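PDB 3C0F: uncharacterized protein AF_1514 from Archaeoglobus fulgidus DSM 4304, which is of unknown function but adopts a hot dog fold and belongs to a family of uncharacterised proteins, DUF5619. Local coordinates for residues V15-A20 / F77-R82. Residues are numbered along the deposited sequence; the frame is centred on the assembly and turned at random.
Sequences VSLEEA and FEFYFR
V15 and the first turn of the helix that begins at L17 meet the start of strand 77-84 through F77 and F79. The backbones stay apart: the nearest alpha carbons, A20 CA and F77 CA, are 7.0 Å from each other, and no hydrogen bond joins the segments, so the contact rests on side chains reaching from the strand to the helix start. That start is fixed by a capping box. S16 OG accepts from E19 N at 3.1 Å, and E19 OE1 takes the S16 N-H in return, nearly straight, although on the anti side and 29° out of the carboxylate plane.

F77 carries much of the contact. Its CG stands anti to the carbonyl carbon (chi1 -60°), which directs the ring toward the helix start, against V15, L17 and A20. A20 CB approaches F77 CD2 obliquely at 3.5 Å, while V15 O lies at the ring edge, in its plane, 3.6 Å from F77 CE2. L17 supplies an off-centre CH-pi contact: L17 CA is 4.1 Å from the F77 ring centroid, 30° off the normal. The L17 side chain crosses F77 at about a right angle, with L17 CB 3.8 Å from F77 CE1. F79, two residues on and pointing to the same side of the strand, brings its outer ring atoms against the end of this turn; F79 CZ sits 3.6 Å from A20 C, which approaches the ring obliquely, and also touches the A20 methyl.

Within the hot dog fold this is helix-on-sheet packing. Strand 77-84 lies between strands 33-41 and 73-74 of the antiparallel sheet; F77 also touches D41 and F79 touches V39 of the former, and A20 touches V74 of the latter. On the other side of the strand, Y80 packs on helix 58-65.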
ATOM      1  N   VAL A  15      -6.693   3.686 -13.647  1.00 18.01           N
ATOM      2  CA  VAL A  15      -7.613   2.649 -13.188  1.00 17.93           C
ATOM      3  C   VAL A  15      -9.059   3.135 -13.138  1.00 17.84           C
ATOM      4  O   VAL A  15      -9.327   4.302 -12.831  1.00 17.88           O
ATOM      5  CB  VAL A  15      -7.212   2.060 -11.800  1.00 18.04           C
ATOM      6  CG1 VAL A  15      -5.909   1.272 -11.902  1.00 17.98           C
ATOM      7  CG2 VAL A  15      -7.116   3.153 -10.729  1.00 18.11           C
ATOM      8  N   SER A  16      -9.979   2.228 -13.450  1.00 17.49           N
ATOM      9  CA  SER A  16     -11.406   2.469 -13.288  1.00 17.37           C
ATOM     10  C   SER A  16     -11.797   2.181 -11.845  1.00 17.32           C
ATOM     11  O   SER A  16     -10.995   1.644 -11.075  1.00 17.11           O
ATOM     12  CB  SER A  16     -12.202   1.563 -14.227  1.00 17.46           C
ATOM     13  OG  SER A  16     -12.105   0.210 -13.810  1.00 16.93           O
ATOM     14  N   LEU A  17     -13.027   2.532 -11.480  1.00 17.15           N
ATOM     15  CA  LEU A  17     -13.537   2.235 -10.143  1.00 17.09           C
ATOM     16  C   LEU A  17     -13.506   0.729  -9.854  1.00 17.11           C
ATOM     17  O   LEU A  17     -13.055   0.314  -8.784  1.00 16.91           O
ATOM     18  CB  LEU A  17     -14.950   2.805  -9.957  1.00 17.06           C
ATOM     19  CG  LEU A  17     -15.780   2.384  -8.735  1.00 17.10           C
ATOM     20  CD1 LEU A  17     -15.082   2.686  -7.404  1.00 17.83           C
ATOM     21  CD2 LEU A  17     -17.151   3.044  -8.789  1.00 16.83           C
ATOM     22  N   GLU A  18     -13.970  -0.071 -10.815  1.00 17.18           N
ATOM     23  CA  GLU A  18     -14.000  -1.531 -10.684  1.00 17.44           C
ATOM     24  C   GLU A  18     -12.593  -2.109 -10.504  1.00 17.29           C
ATOM     25  O   GLU A  18     -12.365  -2.943  -9.626  1.00 16.97           O
ATOM     26  CB  GLU A  18     -14.693  -2.171 -11.894  1.00 17.38           C
ATOM     27  CG  GLU A  18     -14.760  -3.701 -11.850  1.00 18.12           C
ATOM     28  CD  GLU A  18     -15.582  -4.307 -12.979  1.00 18.19           C
ATOM     29  OE1 GLU A  18     -15.861  -3.612 -13.980  1.00 19.63           O
ATOM     30  OE2 GLU A  18     -15.950  -5.496 -12.863  1.00 18.98           O
ATOM     31  N   GLU A  19     -11.661  -1.654 -11.338  1.00 17.16           N
ATOM     32  CA  GLU A  19     -10.268  -2.090 -11.263  1.00 17.40           C
ATOM     33  C   GLU A  19      -9.625  -1.733  -9.924  1.00 17.08           C
ATOM     34  O   GLU A  19      -8.948  -2.569  -9.318  1.00 17.07           O
ATOM     35  CB  GLU A  19      -9.457  -1.502 -12.420  1.00 17.44           C
ATOM     36  CG  GLU A  19      -9.746  -2.156 -13.764  1.00 17.85           C
ATOM     37  CD  GLU A  19      -9.119  -1.421 -14.937  1.00 18.02           C
ATOM     38  OE1 GLU A  19      -8.760  -0.230 -14.793  1.00 18.86           O
ATOM     39  OE2 GLU A  19      -8.994  -2.040 -16.014  1.00 18.81           O
ATOM     40  N   ALA A  20      -9.849  -0.497  -9.471  1.00 16.70           N
ATOM     41  CA  ALA A  20      -9.311  -0.020  -8.199  1.00 16.47           C
ATOM     42  C   ALA A  20      -9.882  -0.796  -7.012  1.00 16.00           C
ATOM     43  O   ALA A  20      -9.149  -1.128  -6.072  1.00 15.70           O
ATOM     44  CB  ALA A  20      -9.567   1.474  -8.034  1.00 16.47           C
ATOM     45  N   PHE A  77      -8.745   6.796  -5.882  1.00 11.88           N
ATOM     46  CA  PHE A  77      -9.816   6.179  -5.090  1.00 11.83           C
ATOM     47  C   PHE A  77      -9.371   5.875  -3.662  1.00 11.98           C
ATOM     48  O   PHE A  77      -8.231   5.471  -3.437  1.00 11.94           O
ATOM     49  CB  PHE A  77     -10.310   4.891  -5.759  1.00 11.75           C
ATOM     50  CG  PHE A  77     -10.865   5.094  -7.141  1.00 11.46           C
ATOM     51  CD1 PHE A  77     -12.204   5.437  -7.322  1.00 11.16           C
ATOM     52  CD2 PHE A  77     -10.051   4.938  -8.263  1.00 11.58           C
ATOM     53  CE1 PHE A  77     -12.727   5.629  -8.603  1.00 11.36           C
ATOM     54  CE2 PHE A  77     -10.564   5.129  -9.552  1.00 11.22           C
ATOM     55  CZ  PHE A  77     -11.902   5.478  -9.721  1.00 11.59           C
ATOM     56  N   GLU A  78     -10.271   6.083  -2.703  1.00 12.07           N
ATOM     57  CA  GLU A  78     -10.035   5.661  -1.320  1.00 12.39           C
ATOM     58  C   GLU A  78     -11.126   4.688  -0.906  1.00 12.48           C
ATOM     59  O   GLU A  78     -12.314   4.949  -1.115  1.00 12.59           O
ATOM     60  CB  GLU A  78      -9.983   6.845  -0.344  1.00 12.42           C
ATOM     61  CG  GLU A  78      -8.993   7.943  -0.714  1.00 12.80           C
ATOM     62  CD  GLU A  78      -9.644   9.047  -1.522  1.00 14.15           C
ATOM     63  OE1 GLU A  78     -10.731   9.509  -1.118  1.00 14.58           O
ATOM     64  OE2 GLU A  78      -9.072   9.454  -2.556  1.00 15.59           O
ATOM     65  N   PHE A  79     -10.705   3.568  -0.329  1.00 12.63           N
ATOM     66  CA  PHE A  79     -11.616   2.518   0.109  1.00 12.49           C
ATOM     67  C   PHE A  79     -11.474   2.322   1.610  1.00 12.54           C
ATOM     68  O   PHE A  79     -10.366   2.172   2.118  1.00 12.56           O
ATOM     69  CB  PHE A  79     -11.297   1.203  -0.607  1.00 12.44           C
ATOM     70  CG  PHE A  79     -11.452   1.270  -2.099  1.00 12.54           C
ATOM     71  CD1 PHE A  79     -12.670   0.971  -2.693  1.00 12.09           C
ATOM     72  CD2 PHE A  79     -10.376   1.631  -2.911  1.00 12.39           C
ATOM     73  CE1 PHE A  79     -12.825   1.034  -4.080  1.00 12.57           C
ATOM     74  CE2 PHE A  79     -10.520   1.698  -4.300  1.00 12.96           C
ATOM     75  CZ  PHE A  79     -11.746   1.404  -4.882  1.00 12.39           C
ATOM     76  N   TYR A  80     -12.601   2.320   2.314  1.00 12.28           N
ATOM     77  CA  TYR A  80     -12.594   2.136   3.759  1.00 12.17           C
ATOM     78  C   TYR A  80     -13.197   0.781   4.120  1.00 11.85           C
ATOM     79  O   TYR A  80     -14.372   0.517   3.836  1.00 11.40           O
ATOM     80  CB  TYR A  80     -13.334   3.288   4.447  1.00 12.58           C
ATOM     81  CG  TYR A  80     -12.659   4.628   4.255  1.00 12.84           C
ATOM     82  CD1 TYR A  80     -11.742   5.107   5.191  1.00 13.57           C
ATOM     83  CD2 TYR A  80     -12.919   5.409   3.126  1.00 12.81           C
ATOM     84  CE1 TYR A  80     -11.107   6.337   5.012  1.00 13.90           C
ATOM     85  CE2 TYR A  80     -12.290   6.637   2.937  1.00 13.36           C
ATOM     86  CZ  TYR A  80     -11.385   7.091   3.882  1.00 13.71           C
ATOM     87  OH  TYR A  80     -10.763   8.303   3.699  1.00 14.71           O
ATOM     88  N   PHE A  81     -12.373  -0.067   4.738  1.00 11.56           N
ATOM     89  CA  PHE A  81     -12.749  -1.431   5.109  1.00 11.55           C
ATOM     90  C   PHE A  81     -12.854  -1.619   6.619  1.00 11.46           C
ATOM     91  O   PHE A  81     -12.084  -1.023   7.380  1.00 11.07           O
ATOM     92  CB  PHE A  81     -11.680  -2.426   4.636  1.00 11.77           C
ATOM     93  CG  PHE A  81     -11.610  -2.618   3.149  1.00 12.07           C
ATOM     94  CD1 PHE A  81     -12.369  -3.606   2.524  1.00 12.59           C
ATOM     95  CD2 PHE A  81     -10.739  -1.854   2.376  1.00 11.96           C
ATOM     96  CE1 PHE A  81     -12.285  -3.805   1.140  1.00 12.40           C
ATOM     97  CE2 PHE A  81     -10.650  -2.044   0.995  1.00 11.95           C
ATOM     98  CZ  PHE A  81     -11.422  -3.026   0.377  1.00 12.18           C
ATOM     99  N   ARG A  82     -13.800  -2.460   7.037  1.00 11.33           N
ATOM    100  CA  ARG A  82     -13.718  -3.136   8.330  1.00 11.61           C
ATOM    101  C   ARG A  82     -13.181  -4.546   8.076  1.00 11.64           C
ATOM    102  O   ARG A  82     -13.870  -5.392   7.499  1.00 11.62           O
ATOM    103  CB  ARG A  82     -15.077  -3.181   9.043  1.00 11.39           C
ATOM    104  CG  ARG A  82     -15.041  -3.890  10.416  1.00 11.53           C
ATOM    105  CD  ARG A  82     -16.391  -3.873  11.137  1.00 12.05           C
ATOM    106  NE  ARG A  82     -17.400  -4.691  10.460  1.00 14.00           N
ATOM    107  CZ  ARG A  82     -18.479  -4.210   9.840  1.00 14.60           C
ATOM    108  NH1 ARG A  82     -18.720  -2.905   9.814  1.00 14.69           N
ATOM    109  NH2 ARG A  82     -19.329  -5.041   9.255  1.00 15.06           N
TER